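Local coordinates for protein interferon (Danio rerio, PDB 3PIV) that probably acts as a secreted type I interferon, a helical cytokine that engages cell-surface receptors in antiviral defence, at residues L55-D60 against E110-R115; D60-L65 against R142-H147. All coordinates share one frame; numbering follows the deposited sequence.

Both contacts start from helix 48-66 and show how one helix serves two neighbours with different parts of its surface. Contact 1 (55-60 with 110-115) reaches the beginning of helix 111-129; its centre lies about 10 Å from the centre of the chain, and it is partly buried. Contact 2 (60-65 with 142-147), whose own centre is about 3 Å from that of the chain, faces helix 134-158 and is fully buried. The chemistry follows: a single leucine resting on an aromatic edge and the aliphatic part of a glutamate in contact 1, branched aliphatic chains and a buried histidine in contact 2. Their centres lie about 12 Å apart, and the two regions touch where T58 packs on H147.

Contact 1 (L55-D60 against E110-R115); sequences LVLTLD and ESYEIR
L57 of helix 48-66 carries its side of this contact through one methyl group. With CG anti to the carbonyl carbon (chi1 -74°), the leucine extends toward helix 111-129, and its CD1 settles 3.6 Å from E113 CB. The glutamate leaves its helix with CG anti to the backbone N and continues extended; it crosses the leucine side chain at about a right angle. The methyl rests mainly on the backbone-near part of E113 (CA, CB and CG), with the carboxylate farther along the chain. The same L57 CD1 lies near the plane of the Y112 ring, beside its CD1-CE1 edge and 4.1 Å from Y112 CE1. Y112 holds CG between the backbone N and the carbonyl carbon (chi1 57°), which leans the ring back toward the N-terminal end of its helix and across to L57. One ring face is covered toward its rim by E110, the N-cap residue, whose CB stands 3.5 Å above the plane. Dispersion alone thus joins the two segments, with the E113 carboxylate at the margin, while the hydrogen bond of Y112 OH to D50 ties the same ring to helix 48-66 and probably limits its movement.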
ATOM      1  N   LEU A  55      -2.308  -7.539   4.439  1.00 14.19           N
ATOM      2  CA  LEU A  55      -3.016  -6.593   3.593  1.00 18.20           C
ATOM      3  C   LEU A  55      -3.409  -5.363   4.420  1.00 16.16           C
ATOM      4  O   LEU A  55      -3.259  -4.236   3.961  1.00 14.89           O
ATOM      5  CB  LEU A  55      -4.234  -7.228   2.945  1.00 15.13           C
ATOM      6  CG  LEU A  55      -3.915  -8.191   1.806  1.00 20.51           C
ATOM      7  CD1 LEU A  55      -5.174  -8.924   1.387  1.00 14.41           C
ATOM      8  CD2 LEU A  55      -3.292  -7.448   0.615  1.00 18.05           C
ATOM      9  N   VAL A  56      -3.876  -5.587   5.642  1.00 13.35           N
ATOM     10  CA  VAL A  56      -4.249  -4.472   6.505  1.00 16.76           C
ATOM     11  C   VAL A  56      -3.044  -3.609   6.819  1.00 12.94           C
ATOM     12  O   VAL A  56      -3.123  -2.394   6.701  1.00 12.93           O
ATOM     13  CB  VAL A  56      -4.891  -4.911   7.821  1.00 15.64           C
ATOM     14  CG1 VAL A  56      -5.095  -3.688   8.754  1.00 14.19           C
ATOM     15  CG2 VAL A  56      -6.205  -5.591   7.547  1.00 16.01           C
ATOM     16  N   LEU A  57      -1.933  -4.240   7.202  1.00 12.41           N
ATOM     17  CA  LEU A  57      -0.708  -3.515   7.512  1.00 12.92           C
ATOM     18  C   LEU A  57      -0.264  -2.647   6.347  1.00 14.91           C
ATOM     19  O   LEU A  57      -0.002  -1.460   6.522  1.00 15.88           O
ATOM     20  CB  LEU A  57       0.426  -4.478   7.893  1.00 19.13           C
ATOM     21  CG  LEU A  57       0.341  -5.125   9.275  1.00 16.44           C
ATOM     22  CD1 LEU A  57       1.414  -6.154   9.396  1.00 16.53           C
ATOM     23  CD2 LEU A  57       0.442  -4.068  10.403  1.00 17.78           C
ATOM     24  N   THR A  58      -0.193  -3.245   5.161  1.00 10.99           N
ATOM     25  CA  THR A  58       0.261  -2.539   3.974  1.00 14.92           C
ATOM     26  C   THR A  58      -0.699  -1.419   3.533  1.00 14.30           C
ATOM     27  O   THR A  58      -0.262  -0.309   3.192  1.00 14.71           O
ATOM     28  CB  THR A  58       0.543  -3.525   2.804  1.00 12.42           C
ATOM     29  OG1 THR A  58       1.295  -4.647   3.293  1.00 12.85           O
ATOM     30  CG2 THR A  58       1.347  -2.828   1.739  1.00 13.30           C
ATOM     31  N   LEU A  59      -1.997  -1.702   3.546  1.00 13.58           N
ATOM     32  CA  LEU A  59      -2.974  -0.676   3.216  1.00 13.97           C
ATOM     33  C   LEU A  59      -2.773   0.528   4.127  1.00 11.02           C
ATOM     34  O   LEU A  59      -2.787   1.678   3.696  1.00 13.45           O
ATOM     35  CB  LEU A  59      -4.406  -1.216   3.367  1.00 13.01           C
ATOM     36  CG  LEU A  59      -4.938  -2.162   2.276  1.00 14.00           C
ATOM     37  CD1 LEU A  59      -6.201  -2.817   2.774  1.00 16.07           C
ATOM     38  CD2 LEU A  59      -5.202  -1.450   0.940  1.00 12.48           C
ATOM     39  N   ASP A  60      -2.574   0.258   5.402  1.00 10.55           N
ATOM     40  CA  ASP A  60      -2.505   1.348   6.357  1.00 15.36           C
ATOM     41  C   ASP A  60      -1.230   2.150   6.146  1.00 12.17           C
ATOM     42  O   ASP A  60      -1.239   3.368   6.306  1.00 11.87           O
ATOM     43  CB  ASP A  60      -2.613   0.840   7.792  1.00 12.90           C
ATOM     44  CG  ASP A  60      -4.042   0.459   8.189  1.00 16.79           C
ATOM     45  OD1 ASP A  60      -4.995   0.684   7.422  1.00 14.73           O
ATOM     46  OD2 ASP A  60      -4.205  -0.087   9.294  1.00 19.08           O
ATOM     47  N   GLU A 110       5.444 -10.811  13.824  1.00 34.90           N
ATOM     48  CA  GLU A 110       5.700 -11.515  12.573  1.00 26.39           C
ATOM     49  C   GLU A 110       6.753 -10.761  11.768  1.00 28.42           C
ATOM     50  O   GLU A 110       6.821  -9.526  11.799  1.00 23.48           O
ATOM     51  CB  GLU A 110       4.410 -11.666  11.758  1.00 27.25           C
ATOM     52  CG  GLU A 110       3.397 -12.639  12.350  1.00 34.94           C
ATOM     53  CD  GLU A 110       3.956 -14.058  12.537  1.00 48.96           C
ATOM     54  OE1 GLU A 110       4.846 -14.475  11.753  1.00 46.62           O
ATOM     55  OE2 GLU A 110       3.497 -14.757  13.471  1.00 53.51           O
ATOM     56  N   SER A 111       7.579 -11.500  11.046  1.00 22.53           N
ATOM     57  CA  SER A 111       8.630 -10.868  10.276  1.00 24.60           C
ATOM     58  C   SER A 111       8.050 -10.003   9.153  1.00 20.20           C
ATOM     59  O   SER A 111       8.666  -9.024   8.736  1.00 26.54           O
ATOM     60  CB  SER A 111       9.573 -11.923   9.702  1.00 24.23           C
ATOM     61  OG  SER A 111       8.895 -12.739   8.769  1.00 31.38           O
ATOM     62  N   TYR A 112       6.864 -10.342   8.666  1.00 17.85           N
ATOM     63  CA  TYR A 112       6.278  -9.523   7.611  1.00 20.35           C
ATOM     64  C   TYR A 112       5.904  -8.119   8.092  1.00 20.27           C
ATOM     65  O   TYR A 112       6.066  -7.154   7.356  1.00 19.02           O
ATOM     66  CB  TYR A 112       5.120 -10.219   6.888  1.00 18.68           C
ATOM     67  CG  TYR A 112       3.957 -10.678   7.745  1.00 17.94           C
ATOM     68  CD1 TYR A 112       2.988  -9.779   8.192  1.00 18.80           C
ATOM     69  CD2 TYR A 112       3.802 -12.024   8.066  1.00 19.09           C
ATOM     70  CE1 TYR A 112       1.911 -10.216   8.954  1.00 20.81           C
ATOM     71  CE2 TYR A 112       2.745 -12.463   8.825  1.00 22.46           C
ATOM     72  CZ  TYR A 112       1.797 -11.560   9.268  1.00 23.45           C
ATOM     73  OH  TYR A 112       0.742 -12.016  10.029  1.00 18.35           O
ATOM     74  N   GLU A 113       5.434  -8.001   9.331  1.00 19.52           N
ATOM     75  CA  GLU A 113       5.127  -6.681   9.891  1.00 18.92           C
ATOM     76  C   GLU A 113       6.392  -5.842  10.050  1.00 20.79           C
ATOM     77  O   GLU A 113       6.417  -4.655   9.732  1.00 20.67           O
ATOM     78  CB  GLU A 113       4.405  -6.811  11.237  1.00 20.64           C
ATOM     79  CG  GLU A 113       4.166  -5.466  11.925  1.00 21.04           C
ATOM     80  CD  GLU A 113       3.433  -5.590  13.255  1.00 24.13           C
ATOM     81  OE1 GLU A 113       2.772  -6.622  13.487  1.00 31.87           O
ATOM     82  OE2 GLU A 113       3.508  -4.644  14.064  1.00 32.07           O
ATOM     83  N   ILE A 114       7.450  -6.470  10.536  1.00 19.26           N
ATOM     84  CA  ILE A 114       8.741  -5.809  10.651  1.00 16.32           C
ATOM     85  C   ILE A 114       9.300  -5.361   9.292  1.00 19.03           C
ATOM     86  O   ILE A 114       9.707  -4.210   9.128  1.00 19.18           O
ATOM     87  CB  ILE A 114       9.761  -6.736  11.365  1.00 21.07           C
ATOM     88  CG1 ILE A 114       9.252  -7.091  12.777  1.00 23.83           C
ATOM     89  CG2 ILE A 114      11.127  -6.076  11.391  1.00 22.48           C
ATOM     90  CD1 ILE A 114      10.096  -8.081  13.549  1.00 19.78           C
ATOM     91  N   ARG A 115       9.315  -6.266   8.316  1.00 18.10           N
ATOM     92  CA  ARG A 115       9.877  -5.965   7.004  1.00 20.32           C
ATOM     93  C   ARG A 115       9.066  -4.910   6.258  1.00 17.65           C
ATOM     94  O   ARG A 115       9.641  -3.977   5.709  1.00 16.85           O
ATOM     95  CB  ARG A 115      10.010  -7.243   6.165  1.00 18.77           C
ATOM     96  CG  ARG A 115      10.835  -8.341   6.857  1.00 25.30           C
ATOM     97  CD  ARG A 115      10.796  -9.678   6.099  1.00 24.26           C
ATOM     98  NE  ARG A 115      11.364  -9.575   4.754  1.00 29.87           N
ATOM     99  CZ  ARG A 115      11.540 -10.603   3.927  1.00 24.49           C
ATOM    100  NH1 ARG A 115      11.201 -11.817   4.302  1.00 26.51           N
ATOM    101  NH2 ARG A 115      12.062 -10.413   2.729  1.00 19.73           N
TER

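Contact 2 (D60-L65 against R142-H147); sequences DHIIHL and RVVKSH
I62 reaches into the bundle interior and meets helix 134-158 with both of its branches. Its CG2 methyl approaches V144 CG1 at 4.0 Å, the two side chains meeting tip to tip. The other branch follows from CG1 lying anti to the carbonyl carbon (chi1 -69°) and an extended second torsion: CD1 is carried alongside H147, 3.9 Å from its CB, and the two side chains slide past each other in opposite directions. V144 also splits its methyls. CG1, anti to the backbone N (chi1 166°), takes the isoleucine, whereas CG2 comes within 4.4 Å of L65 CD2, one turn further along helix 48-66. H147 is buried yet polar, and both ring nitrogens are satisfied: NE2 is hydrogen-bonded to H119 of helix 111-129 and ND1 to Y40 of helix 37-44. These two bonds probably fix the rotation of the imidazole, while I62 CD1 packs against its CB. F85 of helix 79-101 touches both I62 and V144, enclosing the pair further. The axes of the two six-residue segments approach to 11.5 Å, at 161° between their directions, nearly antiparallel. Buried aliphatic packing of this kind forms the core of the helical-cytokine bundle to which the alpha/beta interferons belong.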
ATOM      1  N   ASP A  60      -2.574   0.258   5.402  1.00 10.55           N
ATOM      2  CA  ASP A  60      -2.505   1.348   6.357  1.00 15.36           C
ATOM      3  C   ASP A  60      -1.230   2.150   6.146  1.00 12.17           C
ATOM      4  O   ASP A  60      -1.239   3.368   6.306  1.00 11.87           O
ATOM      5  CB  ASP A  60      -2.613   0.840   7.792  1.00 12.90           C
ATOM      6  CG  ASP A  60      -4.042   0.459   8.189  1.00 16.79           C
ATOM      7  OD1 ASP A  60      -4.995   0.684   7.422  1.00 14.73           O
ATOM      8  OD2 ASP A  60      -4.205  -0.087   9.294  1.00 19.08           O
ATOM      9  N   HIS A  61      -0.159   1.470   5.736  1.00 12.22           N
ATOM     10  CA  HIS A  61       1.112   2.131   5.468  1.00 10.56           C
ATOM     11  C   HIS A  61       1.011   3.024   4.250  1.00 12.53           C
ATOM     12  O   HIS A  61       1.534   4.132   4.239  1.00 13.31           O
ATOM     13  CB  HIS A  61       2.243   1.103   5.264  1.00 13.84           C
ATOM     14  CG  HIS A  61       2.852   0.622   6.545  1.00 15.20           C
ATOM     15  ND1 HIS A  61       2.995  -0.716   6.855  1.00 15.98           N
ATOM     16  CD2 HIS A  61       3.327   1.306   7.611  1.00 15.06           C
ATOM     17  CE1 HIS A  61       3.549  -0.832   8.049  1.00 16.98           C
ATOM     18  NE2 HIS A  61       3.740   0.383   8.538  1.00 16.84           N
ATOM     19  N   ILE A  62       0.350   2.530   3.210  1.00 13.94           N
ATOM     20  CA  ILE A  62       0.155   3.326   2.006  1.00 11.32           C
ATOM     21  C   ILE A  62      -0.697   4.555   2.325  1.00 12.81           C
ATOM     22  O   ILE A  62      -0.383   5.660   1.909  1.00 12.90           O
ATOM     23  CB  ILE A  62      -0.524   2.504   0.896  1.00 11.33           C
ATOM     24  CG1 ILE A  62       0.438   1.427   0.370  1.00 10.02           C
ATOM     25  CG2 ILE A  62      -0.982   3.416  -0.227  1.00  9.14           C
ATOM     26  CD1 ILE A  62      -0.229   0.392  -0.567  1.00 13.97           C
ATOM     27  N   ILE A  63      -1.780   4.365   3.075  1.00 14.71           N
ATOM     28  CA  ILE A  63      -2.615   5.499   3.451  1.00 12.62           C
ATOM     29  C   ILE A  63      -1.761   6.547   4.163  1.00 12.14           C
ATOM     30  O   ILE A  63      -1.793   7.724   3.833  1.00 12.02           O
ATOM     31  CB  ILE A  63      -3.793   5.072   4.352  1.00 11.05           C
ATOM     32  CG1 ILE A  63      -4.780   4.221   3.549  1.00 13.39           C
ATOM     33  CG2 ILE A  63      -4.460   6.288   4.952  1.00 13.69           C
ATOM     34  CD1 ILE A  63      -5.477   3.146   4.351  1.00 13.75           C
ATOM     35  N   HIS A  64      -0.957   6.091   5.108  1.00 13.69           N
ATOM     36  CA  HIS A  64      -0.156   6.994   5.911  1.00 15.69           C
ATOM     37  C   HIS A  64       0.887   7.730   5.088  1.00 16.19           C
ATOM     38  O   HIS A  64       1.127   8.928   5.298  1.00 13.19           O
ATOM     39  CB  HIS A  64       0.472   6.228   7.068  1.00 15.04           C
ATOM     40  CG  HIS A  64      -0.542   5.702   8.035  1.00 18.10           C
ATOM     41  ND1 HIS A  64      -0.316   4.611   8.841  1.00 22.06           N
ATOM     42  CD2 HIS A  64      -1.800   6.127   8.312  1.00 15.78           C
ATOM     43  CE1 HIS A  64      -1.390   4.387   9.587  1.00 22.42           C
ATOM     44  NE2 HIS A  64      -2.302   5.292   9.283  1.00 22.22           N
ATOM     45  N   LEU A  65       1.484   7.017   4.139  1.00 13.69           N
ATOM     46  CA  LEU A  65       2.508   7.596   3.269  1.00 13.42           C
ATOM     47  C   LEU A  65       1.921   8.701   2.405  1.00 12.20           C
ATOM     48  O   LEU A  65       2.549   9.749   2.199  1.00 12.81           O
ATOM     49  CB  LEU A  65       3.112   6.507   2.369  1.00 13.14           C
ATOM     50  CG  LEU A  65       4.245   6.896   1.417  1.00 14.49           C
ATOM     51  CD1 LEU A  65       5.398   7.533   2.171  1.00 20.46           C
ATOM     52  CD2 LEU A  65       4.726   5.693   0.622  1.00 17.67           C
ATOM     53  N   ARG A 142       5.131   5.500  -8.101  1.00 14.69           N
ATOM     54  CA  ARG A 142       5.418   4.303  -8.897  1.00 17.14           C
ATOM     55  C   ARG A 142       5.515   3.073  -7.985  1.00 19.16           C
ATOM     56  O   ARG A 142       4.985   2.017  -8.318  1.00 17.77           O
ATOM     57  CB  ARG A 142       6.692   4.464  -9.721  1.00 18.09           C
ATOM     58  CG  ARG A 142       7.072   3.205 -10.555  1.00 22.99           C
ATOM     59  CD  ARG A 142       5.934   2.755 -11.459  1.00 22.71           C
ATOM     60  NE  ARG A 142       6.204   1.492 -12.157  1.00 26.67           N
ATOM     61  CZ  ARG A 142       6.007   0.283 -11.630  1.00 27.71           C
ATOM     62  NH1 ARG A 142       5.550   0.162 -10.389  1.00 23.67           N
ATOM     63  NH2 ARG A 142       6.277  -0.810 -12.339  1.00 32.21           N
ATOM     64  N   VAL A 143       6.154   3.226  -6.823  1.00 15.31           N
ATOM     65  CA  VAL A 143       6.297   2.130  -5.856  1.00 15.81           C
ATOM     66  C   VAL A 143       4.938   1.635  -5.346  1.00 15.13           C
ATOM     67  O   VAL A 143       4.697   0.435  -5.281  1.00 12.76           O
ATOM     68  CB  VAL A 143       7.200   2.514  -4.651  1.00 16.68           C
ATOM     69  CG1 VAL A 143       6.978   1.562  -3.477  1.00 15.01           C
ATOM     70  CG2 VAL A 143       8.672   2.519  -5.060  1.00 22.13           C
ATOM     71  N   VAL A 144       4.052   2.568  -5.009  1.00 13.85           N
ATOM     72  CA  VAL A 144       2.715   2.228  -4.520  1.00 12.68           C
ATOM     73  C   VAL A 144       1.924   1.449  -5.575  1.00 13.31           C
ATOM     74  O   VAL A 144       1.167   0.532  -5.246  1.00 12.30           O
ATOM     75  CB  VAL A 144       1.935   3.490  -4.108  1.00 12.29           C
ATOM     76  CG1 VAL A 144       0.453   3.179  -3.920  1.00 14.50           C
ATOM     77  CG2 VAL A 144       2.520   4.061  -2.833  1.00 11.92           C
ATOM     78  N   LYS A 145       2.102   1.823  -6.839  1.00 13.29           N
ATOM     79  CA  LYS A 145       1.525   1.054  -7.946  1.00 17.05           C
ATOM     80  C   LYS A 145       1.952  -0.404  -7.847  1.00 14.06           C
ATOM     81  O   LYS A 145       1.130  -1.305  -7.953  1.00 13.44           O
ATOM     82  CB  LYS A 145       1.939   1.624  -9.301  1.00 12.47           C
ATOM     83  CG  LYS A 145       1.342   0.848 -10.497  1.00 21.69           C
ATOM     84  CD  LYS A 145       1.856   1.374 -11.830  1.00 22.70           C
ATOM     85  CE  LYS A 145       1.099   0.774 -13.007  1.00 24.76           C
ATOM     86  NZ  LYS A 145       1.530   1.393 -14.290  1.00 27.50           N
ATOM     87  N   SER A 146       3.243  -0.637  -7.628  1.00 16.71           N
ATOM     88  CA  SER A 146       3.724  -2.006  -7.474  1.00 15.97           C
ATOM     89  C   SER A 146       3.123  -2.747  -6.272  1.00 15.02           C
ATOM     90  O   SER A 146       2.858  -3.937  -6.353  1.00 14.08           O
ATOM     91  CB  SER A 146       5.250  -2.057  -7.445  1.00 17.77           C
ATOM     92  OG  SER A 146       5.752  -2.042  -8.772  1.00 25.86           O
ATOM     93  N   HIS A 147       2.911  -2.057  -5.155  1.00 16.03           N
ATOM     94  CA  HIS A 147       2.284  -2.708  -4.005  1.00 12.43           C
ATOM     95  C   HIS A 147       0.871  -3.121  -4.387  1.00 11.16           C
ATOM     96  O   HIS A 147       0.422  -4.227  -4.077  1.00 11.82           O
ATOM     97  CB  HIS A 147       2.211  -1.756  -2.802  1.00 12.00           C
ATOM     98  CG  HIS A 147       3.512  -1.584  -2.081  1.00 14.89           C
ATOM     99  ND1 HIS A 147       3.983  -2.498  -1.167  1.00 12.86           N
ATOM    100  CD2 HIS A 147       4.437  -0.596  -2.141  1.00 14.05           C
ATOM    101  CE1 HIS A 147       5.150  -2.089  -0.702  1.00 14.16           C
ATOM    102  NE2 HIS A 147       5.441  -0.932  -1.269  1.00 12.10           N
TER